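Local coordinates for protein prolyl-tRNA synthetase (Giardia lamblia ATCC 50803, PDB 3IAL) that probably attaches proline to tRNA(Pro) in an ATP-dependent reaction and is captured here with the prolyl-adenylate intermediate bound, at residues 440-445 against 459-464; 127-132 against 250-255; 33-38 against 358-363. One frame throughout, in Å; residues are numbered along the deposited sequence.

Contact 1 of 3, residues 440-445 against 459-464; sequences VTNCKS and LARFPF
Val440 to Asn442 pair in parallel with Leu459 to Arg461 through backbone bonds. Thr441 N donates to Leu459 O at 2.9 Å, and Thr441 O receives Arg461 N at 2.8 Å; Cys443 N, just past the strand, adds a further hydrogen bond to Arg461 O at 2.8 Å. Helix 446-455 links the strands, completing a beta-alpha-beta unit in the C-terminal part of the synthetase.

The polar side-chain bond joins Asn442 and Arg461, whose side chains run alongside each other from the same face. Arg461 is extended from CG to NE, and its guanidinium, turned at chi4 (-90°), sets NH1 2.7 Å from Asn442 OD1. The oxygen sits at the guanidinium edge, near its plane, although the amide is turned 74° from that plane. A water spans Thr441 OG1 and Leu459 O, while Thr441 OG1 also bonds Lys456.

Apolar contacts are looser. Val440 CG2 lies 4.2 Å from Leu459 CD1, and Cys443 SG, from just beyond the strand, meets the CB of Ala460, whose small side chain shares a face with Thr441.

Arg461 also forms a salt bridge with Glu493 and a cation-pi contact with Tyr511. Asn442 thus adds a neutral acceptor to a charged network, and together these partners would restrict the guanidinium's rotation.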
ATOM      1  N   VAL B 440       3.676  31.625 -16.608  1.00 35.36           N
ATOM      2  CA  VAL B 440       2.896  32.586 -15.842  1.00 34.89           C
ATOM      3  C   VAL B 440       3.101  33.933 -16.533  1.00 33.55           C
ATOM      4  O   VAL B 440       4.215  34.435 -16.560  1.00 33.60           O
ATOM      5  CB  VAL B 440       3.380  32.648 -14.378  1.00 36.43           C
ATOM      6  CG1 VAL B 440       2.675  33.780 -13.610  1.00 35.24           C
ATOM      7  CG2 VAL B 440       3.153  31.291 -13.694  1.00 32.57           C
ATOM      8  N   THR B 441       2.035  34.486 -17.114  1.00 32.31           N
ATOM      9  CA  THR B 441       2.109  35.711 -17.899  1.00 31.51           C
ATOM     10  C   THR B 441       1.202  36.792 -17.341  1.00 31.67           C
ATOM     11  O   THR B 441       0.002  36.595 -17.206  1.00 31.75           O
ATOM     12  CB  THR B 441       1.677  35.474 -19.354  1.00 32.21           C
ATOM     13  OG1 THR B 441       2.426  34.386 -19.911  1.00 32.01           O
ATOM     14  CG2 THR B 441       1.888  36.760 -20.201  1.00 28.67           C
ATOM     15  N   ASN B 442       1.774  37.954 -17.052  1.00 33.73           N
ATOM     16  CA  ASN B 442       1.005  39.085 -16.539  1.00 34.76           C
ATOM     17  C   ASN B 442       0.202  39.751 -17.658  1.00 34.32           C
ATOM     18  O   ASN B 442       0.723  39.976 -18.743  1.00 35.39           O
ATOM     19  CB  ASN B 442       1.932  40.083 -15.833  1.00 35.05           C
ATOM     20  CG  ASN B 442       2.387  39.582 -14.467  1.00 37.69           C
ATOM     21  OD1 ASN B 442       1.565  39.271 -13.600  1.00 33.83           O
ATOM     22  ND2 ASN B 442       3.696  39.496 -14.274  1.00 38.76           N
ATOM     23  N   CYS B 443      -1.074  40.025 -17.394  1.00 34.28           N
ATOM     24  CA  CYS B 443      -1.981  40.619 -18.383  1.00 34.89           C
ATOM     25  C   CYS B 443      -2.747  41.792 -17.773  1.00 34.96           C
ATOM     26  O   CYS B 443      -3.171  41.729 -16.615  1.00 33.81           O
ATOM     27  CB  CYS B 443      -2.959  39.569 -18.911  1.00 33.78           C
ATOM     28  SG  CYS B 443      -2.145  38.132 -19.652  1.00 33.92           S
ATOM     29  N   LYS B 444      -2.910  42.856 -18.562  1.00 34.03           N
ATOM     30  CA  LYS B 444      -3.541  44.097 -18.101  1.00 36.79           C
ATOM     31  C   LYS B 444      -4.906  44.340 -18.742  1.00 34.90           C
ATOM     32  O   LYS B 444      -5.461  45.427 -18.600  1.00 34.32           O
ATOM     33  CB  LYS B 444      -2.644  45.301 -18.418  1.00 38.83           C
ATOM     34  CG  LYS B 444      -1.252  45.248 -17.800  1.00 44.78           C
ATOM     35  CD  LYS B 444      -0.536  46.612 -17.870  1.00 48.54           C
ATOM     36  CE  LYS B 444      -0.155  47.004 -19.297  1.00 52.12           C
ATOM     37  NZ  LYS B 444      -1.312  47.505 -20.109  1.00 53.10           N
ATOM     38  N   SER B 445      -5.445  43.341 -19.440  1.00 34.17           N
ATOM     39  CA  SER B 445      -6.712  43.500 -20.151  1.00 33.41           C
ATOM     40  C   SER B 445      -7.327  42.168 -20.560  1.00 32.26           C
ATOM     41  O   SER B 445      -6.654  41.150 -20.597  1.00 30.84           O
ATOM     42  CB  SER B 445      -6.507  44.359 -21.404  1.00 33.46           C
ATOM     43  OG  SER B 445      -5.915  43.596 -22.440  1.00 34.31           O
ATOM     44  N   LEU B 459      -0.664  29.920 -17.419  1.00 32.10           N
ATOM     45  CA  LEU B 459      -1.481  30.745 -16.538  1.00 31.58           C
ATOM     46  C   LEU B 459      -1.397  32.210 -16.967  1.00 30.84           C
ATOM     47  O   LEU B 459      -0.310  32.711 -17.270  1.00 31.45           O
ATOM     48  CB  LEU B 459      -1.011  30.579 -15.090  1.00 31.37           C
ATOM     49  CG  LEU B 459      -1.257  29.182 -14.494  1.00 31.78           C
ATOM     50  CD1 LEU B 459      -0.189  28.798 -13.452  1.00 24.36           C
ATOM     51  CD2 LEU B 459      -2.665  29.093 -13.896  1.00 24.31           C
ATOM     52  N   ALA B 460      -2.551  32.873 -17.014  1.00 29.00           N
ATOM     53  CA  ALA B 460      -2.633  34.318 -17.244  1.00 30.32           C
ATOM     54  C   ALA B 460      -2.949  34.986 -15.916  1.00 30.18           C
ATOM     55  O   ALA B 460      -4.000  34.737 -15.320  1.00 29.24           O
ATOM     56  CB  ALA B 460      -3.710  34.643 -18.270  1.00 27.86           C
ATOM     57  N   ARG B 461      -2.023  35.822 -15.456  1.00 31.08           N
ATOM     58  CA  ARG B 461      -2.108  36.471 -14.157  1.00 32.66           C
ATOM     59  C   ARG B 461      -2.527  37.920 -14.358  1.00 32.08           C
ATOM     60  O   ARG B 461      -1.988  38.607 -15.211  1.00 33.56           O
ATOM     61  CB  ARG B 461      -0.750  36.398 -13.470  1.00 34.33           C
ATOM     62  CG  ARG B 461      -0.711  36.910 -12.043  1.00 36.38           C
ATOM     63  CD  ARG B 461       0.678  36.721 -11.493  1.00 36.75           C
ATOM     64  NE  ARG B 461       0.854  37.286 -10.155  1.00 37.52           N
ATOM     65  CZ  ARG B 461       1.254  38.532  -9.894  1.00 38.15           C
ATOM     66  NH1 ARG B 461       1.501  39.392 -10.876  1.00 32.72           N
ATOM     67  NH2 ARG B 461       1.395  38.927  -8.631  1.00 41.57           N
ATOM     68  N   PHE B 462      -3.510  38.375 -13.594  1.00 31.65           N
ATOM     69  CA  PHE B 462      -4.059  39.711 -13.796  1.00 31.14           C
ATOM     70  C   PHE B 462      -4.674  40.269 -12.521  1.00 31.35           C
ATOM     71  O   PHE B 462      -5.320  39.536 -11.768  1.00 30.26           O
ATOM     72  CB  PHE B 462      -5.097  39.707 -14.928  1.00 31.05           C
ATOM     73  CG  PHE B 462      -6.294  38.807 -14.682  1.00 31.83           C
ATOM     74  CD1 PHE B 462      -7.481  39.326 -14.181  1.00 33.10           C
ATOM     75  CD2 PHE B 462      -6.248  37.462 -14.999  1.00 31.71           C
ATOM     76  CE1 PHE B 462      -8.591  38.509 -13.973  1.00 33.37           C
ATOM     77  CE2 PHE B 462      -7.355  36.639 -14.800  1.00 33.21           C
ATOM     78  CZ  PHE B 462      -8.525  37.163 -14.286  1.00 33.99           C
ATOM     79  N   PRO B 463      -4.471  41.576 -12.269  1.00 31.26           N
ATOM     80  CA  PRO B 463      -5.157  42.175 -11.123  1.00 31.71           C
ATOM     81  C   PRO B 463      -6.668  42.154 -11.359  1.00 30.88           C
ATOM     82  O   PRO B 463      -7.119  42.312 -12.503  1.00 30.96           O
ATOM     83  CB  PRO B 463      -4.608  43.608 -11.058  1.00 31.14           C
ATOM     84  CG  PRO B 463      -3.950  43.857 -12.380  1.00 32.99           C
ATOM     85  CD  PRO B 463      -3.649  42.541 -13.022  1.00 31.41           C
ATOM     86  N   PHE B 464      -7.427  41.944 -10.291  1.00 27.54           N
ATOM     87  CA  PHE B 464      -8.864  41.735 -10.394  1.00 28.75           C
ATOM     88  C   PHE B 464      -9.563  42.338  -9.177  1.00 28.31           C
ATOM     89  O   PHE B 464      -9.003  42.347  -8.081  1.00 28.73           O
ATOM     90  CB  PHE B 464      -9.140  40.229 -10.514  1.00 24.99           C
ATOM     91  CG  PHE B 464     -10.560  39.881 -10.854  1.00 27.49           C
ATOM     92  CD1 PHE B 464     -11.129  40.292 -12.047  1.00 29.02           C
ATOM     93  CD2 PHE B 464     -11.316  39.098  -9.989  1.00 27.04           C
ATOM     94  CE1 PHE B 464     -12.448  39.947 -12.366  1.00 29.75           C
ATOM     95  CE2 PHE B 464     -12.617  38.751 -10.291  1.00 28.52           C
ATOM     96  CZ  PHE B 464     -13.190  39.177 -11.484  1.00 31.85           C
TER
HETATM   97  O   HOH W   1       1.418  31.920 -19.570  1.00 30.53           O

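Contact 2 of 3, residues 127-132 against 250-255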
ATOM      1  N   ILE B 127     -16.211   8.611   6.558  1.00 23.64           N
ATOM      2  CA  ILE B 127     -15.249   8.890   7.612  1.00 24.07           C
ATOM      3  C   ILE B 127     -15.842   9.742   8.738  1.00 24.38           C
ATOM      4  O   ILE B 127     -15.600   9.461   9.908  1.00 22.13           O
ATOM      5  CB  ILE B 127     -13.966   9.549   7.058  1.00 25.80           C
ATOM      6  CG1 ILE B 127     -13.170   8.518   6.255  1.00 25.63           C
ATOM      7  CG2 ILE B 127     -13.102  10.101   8.204  1.00 24.74           C
ATOM      8  CD1 ILE B 127     -12.139   9.103   5.337  1.00 24.79           C
ATOM      9  N   TYR B 128     -16.624  10.766   8.395  1.00 23.11           N
ATOM     10  CA  TYR B 128     -17.176  11.658   9.418  1.00 23.56           C
ATOM     11  C   TYR B 128     -18.322  10.995  10.207  1.00 23.28           C
ATOM     12  O   TYR B 128     -18.519  11.308  11.374  1.00 23.02           O
ATOM     13  CB  TYR B 128     -17.571  13.016   8.823  1.00 23.71           C
ATOM     14  CG  TYR B 128     -16.453  13.667   8.012  1.00 24.67           C
ATOM     15  CD1 TYR B 128     -15.107  13.343   8.239  1.00 24.44           C
ATOM     16  CD2 TYR B 128     -16.739  14.606   7.018  1.00 20.81           C
ATOM     17  CE1 TYR B 128     -14.088  13.926   7.489  1.00 24.64           C
ATOM     18  CE2 TYR B 128     -15.727  15.192   6.270  1.00 21.65           C
ATOM     19  CZ  TYR B 128     -14.403  14.846   6.509  1.00 21.19           C
ATOM     20  OH  TYR B 128     -13.387  15.407   5.776  1.00 21.31           O
ATOM     21  N   SER B 129     -19.027  10.042   9.594  1.00 22.94           N
ATOM     22  CA  SER B 129     -19.961   9.192  10.334  1.00 23.76           C
ATOM     23  C   SER B 129     -19.219   8.415  11.424  1.00 24.49           C
ATOM     24  O   SER B 129     -19.756   8.219  12.511  1.00 25.11           O
ATOM     25  CB  SER B 129     -20.690   8.214   9.404  1.00 24.87           C
ATOM     26  OG  SER B 129     -21.465   8.908   8.438  1.00 29.93           O
ATOM     27  N   MET B 130     -17.991   7.975  11.140  1.00 23.02           N
ATOM     28  CA  MET B 130     -17.171   7.317  12.167  1.00 24.48           C
ATOM     29  C   MET B 130     -16.524   8.303  13.144  1.00 22.59           C
ATOM     30  O   MET B 130     -16.424   8.003  14.324  1.00 24.34           O
ATOM     31  CB  MET B 130     -16.124   6.393  11.543  1.00 24.29           C
ATOM     32  CG  MET B 130     -16.738   5.260  10.707  1.00 28.36           C
ATOM     33  SD  MET B 130     -17.919   4.192  11.588  1.00 29.48           S
ATOM     34  CE  MET B 130     -16.831   3.515  12.856  1.00 30.82           C
ATOM     35  N   PHE B 131     -16.088   9.471  12.674  1.00 23.83           N
ATOM     36  CA  PHE B 131     -15.586  10.525  13.595  1.00 23.96           C
ATOM     37  C   PHE B 131     -16.606  10.851  14.691  1.00 23.53           C
ATOM     38  O   PHE B 131     -16.238  11.139  15.837  1.00 21.53           O
ATOM     39  CB  PHE B 131     -15.239  11.809  12.833  1.00 24.69           C
ATOM     40  CG  PHE B 131     -13.906  11.772  12.107  1.00 23.30           C
ATOM     41  CD1 PHE B 131     -13.214  10.575  11.889  1.00 21.42           C
ATOM     42  CD2 PHE B 131     -13.360  12.955  11.607  1.00 22.35           C
ATOM     43  CE1 PHE B 131     -11.989  10.568  11.211  1.00 24.23           C
ATOM     44  CE2 PHE B 131     -12.137  12.950  10.927  1.00 22.70           C
ATOM     45  CZ  PHE B 131     -11.448  11.752  10.737  1.00 20.31           C
ATOM     46  N   SER B 132     -17.883  10.812  14.326  1.00 24.16           N
ATOM     47  CA  SER B 132     -18.987  11.043  15.267  1.00 24.67           C
ATOM     48  C   SER B 132     -18.934  10.099  16.464  1.00 24.07           C
ATOM     49  O   SER B 132     -19.308  10.470  17.570  1.00 24.55           O
ATOM     50  CB  SER B 132     -20.333  10.868  14.552  1.00 25.89           C
ATOM     51  OG  SER B 132     -21.400  11.373  15.340  1.00 33.19           O
ATOM     52  N   SER B 250     -21.750  19.339  11.983  1.00 34.16           N
ATOM     53  CA  SER B 250     -23.173  19.513  12.292  1.00 35.00           C
ATOM     54  C   SER B 250     -24.008  18.444  11.597  1.00 33.62           C
ATOM     55  O   SER B 250     -24.886  17.847  12.201  1.00 30.75           O
ATOM     56  CB  SER B 250     -23.658  20.894  11.858  1.00 36.75           C
ATOM     57  OG  SER B 250     -25.018  21.066  12.216  1.00 42.14           O
ATOM     58  N   THR B 251     -23.723  18.200  10.322  1.00 36.56           N
ATOM     59  CA  THR B 251     -24.495  17.233   9.542  1.00 36.91           C
ATOM     60  C   THR B 251     -24.326  15.821  10.096  1.00 35.57           C
ATOM     61  O   THR B 251     -25.298  15.095  10.239  1.00 35.75           O
ATOM     62  CB  THR B 251     -24.094  17.261   8.053  1.00 38.69           C
ATOM     63  OG1 THR B 251     -24.203  18.600   7.559  1.00 39.86           O
ATOM     64  CG2 THR B 251     -24.991  16.341   7.227  1.00 39.94           C
ATOM     65  N   PHE B 252     -23.098  15.446  10.441  1.00 34.73           N
ATOM     66  CA  PHE B 252     -22.831  14.085  10.934  1.00 32.76           C
ATOM     67  C   PHE B 252     -22.799  13.979  12.462  1.00 31.99           C
ATOM     68  O   PHE B 252     -22.448  12.935  13.011  1.00 31.18           O
ATOM     69  CB  PHE B 252     -21.557  13.536  10.269  1.00 32.41           C
ATOM     70  CG  PHE B 252     -21.727  13.312   8.796  1.00 30.46           C
ATOM     71  CD1 PHE B 252     -22.245  12.118   8.327  1.00 30.65           C
ATOM     72  CD2 PHE B 252     -21.455  14.319   7.884  1.00 30.51           C
ATOM     73  CE1 PHE B 252     -22.445  11.912   6.974  1.00 30.46           C
ATOM     74  CE2 PHE B 252     -21.659  14.118   6.524  1.00 31.48           C
ATOM     75  CZ  PHE B 252     -22.154  12.914   6.073  1.00 32.54           C
ATOM     76  N   ASP B 253     -23.212  15.048  13.142  1.00 32.76           N
ATOM     77  CA  ASP B 253     -23.309  15.069  14.602  1.00 32.86           C
ATOM     78  C   ASP B 253     -21.989  14.699  15.277  1.00 30.40           C
ATOM     79  O   ASP B 253     -21.937  13.793  16.116  1.00 27.14           O
ATOM     80  CB  ASP B 253     -24.436  14.144  15.087  1.00 36.47           C
ATOM     81  CG  ASP B 253     -25.810  14.637  14.687  1.00 43.27           C
ATOM     82  OD1 ASP B 253     -25.929  15.318  13.643  1.00 47.53           O
ATOM     83  OD2 ASP B 253     -26.773  14.333  15.427  1.00 51.69           O
ATOM     84  N   ILE B 254     -20.925  15.390  14.874  1.00 27.98           N
ATOM     85  CA  ILE B 254     -19.642  15.283  15.530  1.00 26.21           C
ATOM     86  C   ILE B 254     -19.560  16.379  16.576  1.00 25.15           C
ATOM     87  O   ILE B 254     -19.509  17.571  16.249  1.00 22.80           O
ATOM     88  CB  ILE B 254     -18.444  15.435  14.568  1.00 27.65           C
ATOM     89  CG1 ILE B 254     -18.569  14.485  13.373  1.00 29.50           C
ATOM     90  CG2 ILE B 254     -17.153  15.163  15.333  1.00 29.60           C
ATOM     91  CD1 ILE B 254     -17.448  14.604  12.388  1.00 27.21           C
ATOM     92  N   LEU B 255     -19.537  15.965  17.832  1.00 24.17           N
ATOM     93  CA  LEU B 255     -19.510  16.883  18.943  1.00 27.62           C
ATOM     94  C   LEU B 255     -18.505  16.385  19.968  1.00 27.60           C
ATOM     95  O   LEU B 255     -18.371  15.183  20.176  1.00 27.78           O
ATOM     96  CB  LEU B 255     -20.905  16.978  19.578  1.00 29.34           C
ATOM     97  CG  LEU B 255     -21.970  17.786  18.826  1.00 29.34           C
ATOM     98  CD1 LEU B 255     -23.338  17.550  19.467  1.00 33.49           C
ATOM     99  CD2 LEU B 255     -21.632  19.281  18.824  1.00 29.42           C
TER
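A Schellman motif ends helix 247-251 in the class II synthetase core, and the turn packs against Tyr128, Ser129, Phe131 and Ser132 of helix 124-134. Asp253 takes the positive-phi position (phi 55°), while Ile254 N bonds back to Ser249 O.

Phe252 and Ile254, on either side of Asp253 in sequence, provide the apolar part of the contact. The Phe252 ring approaches Tyr128 CB and Ser129 OG obliquely; that hydroxyl bonds Thr125 O in its own helix, which suits a serine set beside an aromatic ring. Ile254 extends its longer branch between Tyr128 and Phe131, with CD1 3.9 Å from Tyr128 CB and 3.6 Å from Phe131 CB. The same methyl lies near the plane of the Phe131 ring, at its edge. Beyond the contact, Tyr128 OH bonds His174 ND1, and the Tyr128 side chain lies about 6 Å from the bound prolyl-adenylate.

Ser132 supplies the polar link. Its OG stands anti to the backbone N (chi1 -167°), which carries the small hydroxyl across to two carbonyls of the turn. One proton cannot fully serve both acceptors: Ser132 OG is 2.6 Å from Asp253 O and 3.0 Å from Phe252 O.

Contact 3 of 3, residues 33-38 against 358-363; sequences DAAELV and ELKGVP
Ala35, Lys360 and Leu359 join two helix ends, that of helix 24-34 and that of helix 350-359 in the anticodon-binding domain. Ala35 and Lys360 have the nearest CA atoms of the two segments, 5.6 Å apart.

Lys360 carries the polar bond. Its chain bends at chi2 (-79°) and again at chi3 (-90°), folding over Ala35 so that the ammonium comes down on the alanine carbonyl: NZ donates to Ala35 O at 2.8 Å. The donor stands above the carbonyl plane, 47° out of it, and does not lie on a lone pair. A long, flexible lysine suits this place because its methylenes can pack while its tip reaches a polar atom; CD lies 4.3 Å from Ala35 CB. Glu36 OE1 is 4.8 Å from Lys360 NZ, too far for a salt bridge, yet its opposite charge may favour the ammonium electrostatically. Lys360 also has a cation-pi contact with Tyr53 of helix 52-71.

Ala35 has only a methyl group, which allows the two turns to come close together. Leu359 fills the adjoining apolar part with its forked end. CG is anti to the backbone N, which turns the fork toward helix 24-34; CD1 then lies 4.1 Å from Ala34 CB and CD2 3.6 Å from Ala34 O. Ile31 and Phe15 touch this leucine as well.

Glu36 and Gly361 each adopt positive phi, which glycine accommodates readily, with two bonds back into the last turn, among them Glu36 N to Asp33 O and Gly361 N to Glu358 O. Two Schellman motifs therefore meet here, each closing the C-terminal end of its helix.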
ATOM      1  N   ASP B  33       1.856   3.705 -23.391  1.00 29.43           N
ATOM      2  CA  ASP B  33       1.939   2.371 -23.977  1.00 30.70           C
ATOM      3  C   ASP B  33       3.375   1.872 -24.158  1.00 29.28           C
ATOM      4  O   ASP B  33       3.715   0.781 -23.694  1.00 28.48           O
ATOM      5  CB  ASP B  33       1.191   2.332 -25.316  1.00 32.53           C
ATOM      6  CG  ASP B  33      -0.307   2.609 -25.162  1.00 38.22           C
ATOM      7  OD1 ASP B  33      -0.793   2.723 -24.010  1.00 44.88           O
ATOM      8  OD2 ASP B  33      -1.000   2.719 -26.198  1.00 44.60           O
ATOM      9  N   ALA B  34       4.208   2.669 -24.827  1.00 27.91           N
ATOM     10  CA  ALA B  34       5.569   2.254 -25.182  1.00 26.09           C
ATOM     11  C   ALA B  34       6.421   1.931 -23.956  1.00 25.66           C
ATOM     12  O   ALA B  34       7.211   0.985 -23.981  1.00 27.84           O
ATOM     13  CB  ALA B  34       6.256   3.323 -26.044  1.00 25.34           C
ATOM     14  N   ALA B  35       6.256   2.698 -22.880  1.00 23.95           N
ATOM     15  CA  ALA B  35       6.984   2.420 -21.630  1.00 25.15           C
ATOM     16  C   ALA B  35       6.255   1.386 -20.739  1.00 25.00           C
ATOM     17  O   ALA B  35       6.740   1.035 -19.668  1.00 27.41           O
ATOM     18  CB  ALA B  35       7.254   3.715 -20.874  1.00 21.09           C
ATOM     19  N   GLU B  36       5.111   0.890 -21.216  1.00 25.44           N
ATOM     20  CA  GLU B  36       4.304  -0.119 -20.528  1.00 26.57           C
ATOM     21  C   GLU B  36       3.926   0.313 -19.105  1.00 25.83           C
ATOM     22  O   GLU B  36       4.103  -0.420 -18.138  1.00 27.94           O
ATOM     23  CB  GLU B  36       5.001  -1.487 -20.581  1.00 27.26           C
ATOM     24  CG  GLU B  36       5.354  -1.871 -22.030  1.00 30.29           C
ATOM     25  CD  GLU B  36       5.681  -3.332 -22.229  1.00 30.48           C
ATOM     26  OE1 GLU B  36       6.298  -3.939 -21.340  1.00 31.31           O
ATOM     27  OE2 GLU B  36       5.340  -3.869 -23.305  1.00 39.07           O
ATOM     28  N   LEU B  37       3.401   1.529 -19.005  1.00 26.86           N
ATOM     29  CA  LEU B  37       3.043   2.119 -17.717  1.00 25.77           C
ATOM     30  C   LEU B  37       1.635   1.689 -17.306  1.00 26.17           C
ATOM     31  O   LEU B  37       1.398   1.317 -16.162  1.00 29.28           O
ATOM     32  CB  LEU B  37       3.096   3.644 -17.805  1.00 24.42           C
ATOM     33  CG  LEU B  37       4.458   4.260 -18.125  1.00 27.72           C
ATOM     34  CD1 LEU B  37       4.400   5.788 -18.002  1.00 24.39           C
ATOM     35  CD2 LEU B  37       5.533   3.677 -17.221  1.00 22.94           C
ATOM     36  N   VAL B  38       0.716   1.770 -18.259  1.00 27.00           N
ATOM     37  CA  VAL B  38      -0.676   1.418 -18.061  1.00 28.55           C
ATOM     38  C   VAL B  38      -1.172   0.619 -19.260  1.00 28.56           C
ATOM     39  O   VAL B  38      -0.524   0.574 -20.310  1.00 27.45           O
ATOM     40  CB  VAL B  38      -1.565   2.669 -17.925  1.00 29.13           C
ATOM     41  CG1 VAL B  38      -1.148   3.501 -16.717  1.00 29.02           C
ATOM     42  CG2 VAL B  38      -1.512   3.496 -19.198  1.00 29.60           C
ATOM     43  N   GLU B 358      16.535   4.574 -22.302  1.00 34.75           N
ATOM     44  CA  GLU B 358      16.163   5.981 -22.392  1.00 35.55           C
ATOM     45  C   GLU B 358      14.646   6.145 -22.490  1.00 32.14           C
ATOM     46  O   GLU B 358      14.081   7.028 -21.848  1.00 28.75           O
ATOM     47  CB  GLU B 358      16.905   6.669 -23.537  1.00 36.92           C
ATOM     48  CG  GLU B 358      18.423   6.747 -23.246  1.00 41.45           C
ATOM     49  CD  GLU B 358      19.155   7.812 -24.044  1.00 47.94           C
ATOM     50  OE1 GLU B 358      18.588   8.341 -25.033  1.00 49.04           O
ATOM     51  OE2 GLU B 358      20.312   8.117 -23.667  1.00 53.97           O
ATOM     52  N   LEU B 359      13.995   5.278 -23.265  1.00 30.10           N
ATOM     53  CA  LEU B 359      12.523   5.224 -23.322  1.00 30.46           C
ATOM     54  C   LEU B 359      11.926   5.078 -21.918  1.00 30.66           C
ATOM     55  O   LEU B 359      10.945   5.738 -21.589  1.00 29.85           O
ATOM     56  CB  LEU B 359      12.068   4.055 -24.202  1.00 28.63           C
ATOM     57  CG  LEU B 359      10.566   3.836 -24.379  1.00 31.47           C
ATOM     58  CD1 LEU B 359       9.995   4.907 -25.288  1.00 32.62           C
ATOM     59  CD2 LEU B 359      10.304   2.452 -24.944  1.00 32.79           C
ATOM     60  N   LYS B 360      12.539   4.222 -21.102  1.00 31.39           N
ATOM     61  CA  LYS B 360      12.044   3.922 -19.756  1.00 32.35           C
ATOM     62  C   LYS B 360      12.540   4.918 -18.705  1.00 31.28           C
ATOM     63  O   LYS B 360      12.214   4.791 -17.530  1.00 32.97           O
ATOM     64  CB  LYS B 360      12.457   2.508 -19.346  1.00 31.84           C
ATOM     65  CG  LYS B 360      12.016   1.414 -20.304  1.00 33.07           C
ATOM     66  CD  LYS B 360      10.554   1.048 -20.128  1.00 33.86           C
ATOM     67  CE  LYS B 360      10.339  -0.072 -19.118  1.00 35.11           C
ATOM     68  NZ  LYS B 360       8.921  -0.578 -19.172  1.00 30.76           N
ATOM     69  N   GLY B 361      13.350   5.882 -19.131  1.00 31.68           N
ATOM     70  CA  GLY B 361      13.786   6.984 -18.290  1.00 30.16           C
ATOM     71  C   GLY B 361      14.714   6.653 -17.144  1.00 31.23           C
ATOM     72  O   GLY B 361      14.726   7.366 -16.135  1.00 32.20           O
ATOM     73  N   VAL B 362      15.515   5.599 -17.291  1.00 30.87           N
ATOM     74  CA  VAL B 362      16.480   5.230 -16.245  1.00 30.50           C
ATOM     75  C   VAL B 362      17.473   6.385 -16.045  1.00 28.85           C
ATOM     76  O   VAL B 362      18.116   6.794 -16.991  1.00 29.53           O
ATOM     77  CB  VAL B 362      17.242   3.928 -16.589  1.00 31.81           C
ATOM     78  CG1 VAL B 362      18.282   3.591 -15.489  1.00 28.59           C
ATOM     79  CG2 VAL B 362      16.264   2.783 -16.777  1.00 27.54           C
ATOM     80  N   PRO B 363      17.572   6.932 -14.817  1.00 31.59           N
ATOM     81  CA  PRO B 363      18.411   8.114 -14.565  1.00 30.78           C
ATOM     82  C   PRO B 363      19.853   8.002 -15.054  1.00 32.27           C
ATOM     83  O   PRO B 363      20.346   8.918 -15.712  1.00 32.27           O
ATOM     84  CB  PRO B 363      18.377   8.240 -13.042  1.00 30.94           C
ATOM     85  CG  PRO B 363      17.037   7.673 -12.668  1.00 31.54           C
ATOM     86  CD  PRO B 363      16.810   6.541 -13.608  1.00 29.83           C
TER

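Overall arrangement
From the N terminus, helix 24-34 leads into residues 33-38, which wait some 320 residues for their partners at 358-363; contact 3 thereby ties the N-terminal region to the anticodon-binding domain. Within that long loop, contact 2 opens at 127-132 and closes at 250-255, joining two parts of the class II core. Contact 1 follows both in series and closes a short loop through helix 446-455 in the C-terminal region. None of the three touches another: the centres of contacts 2 and 3 lie about 45 Å apart on opposite sides of the chain's centre, and contact 1 is about 42 and 37 Å from them, centre to centre.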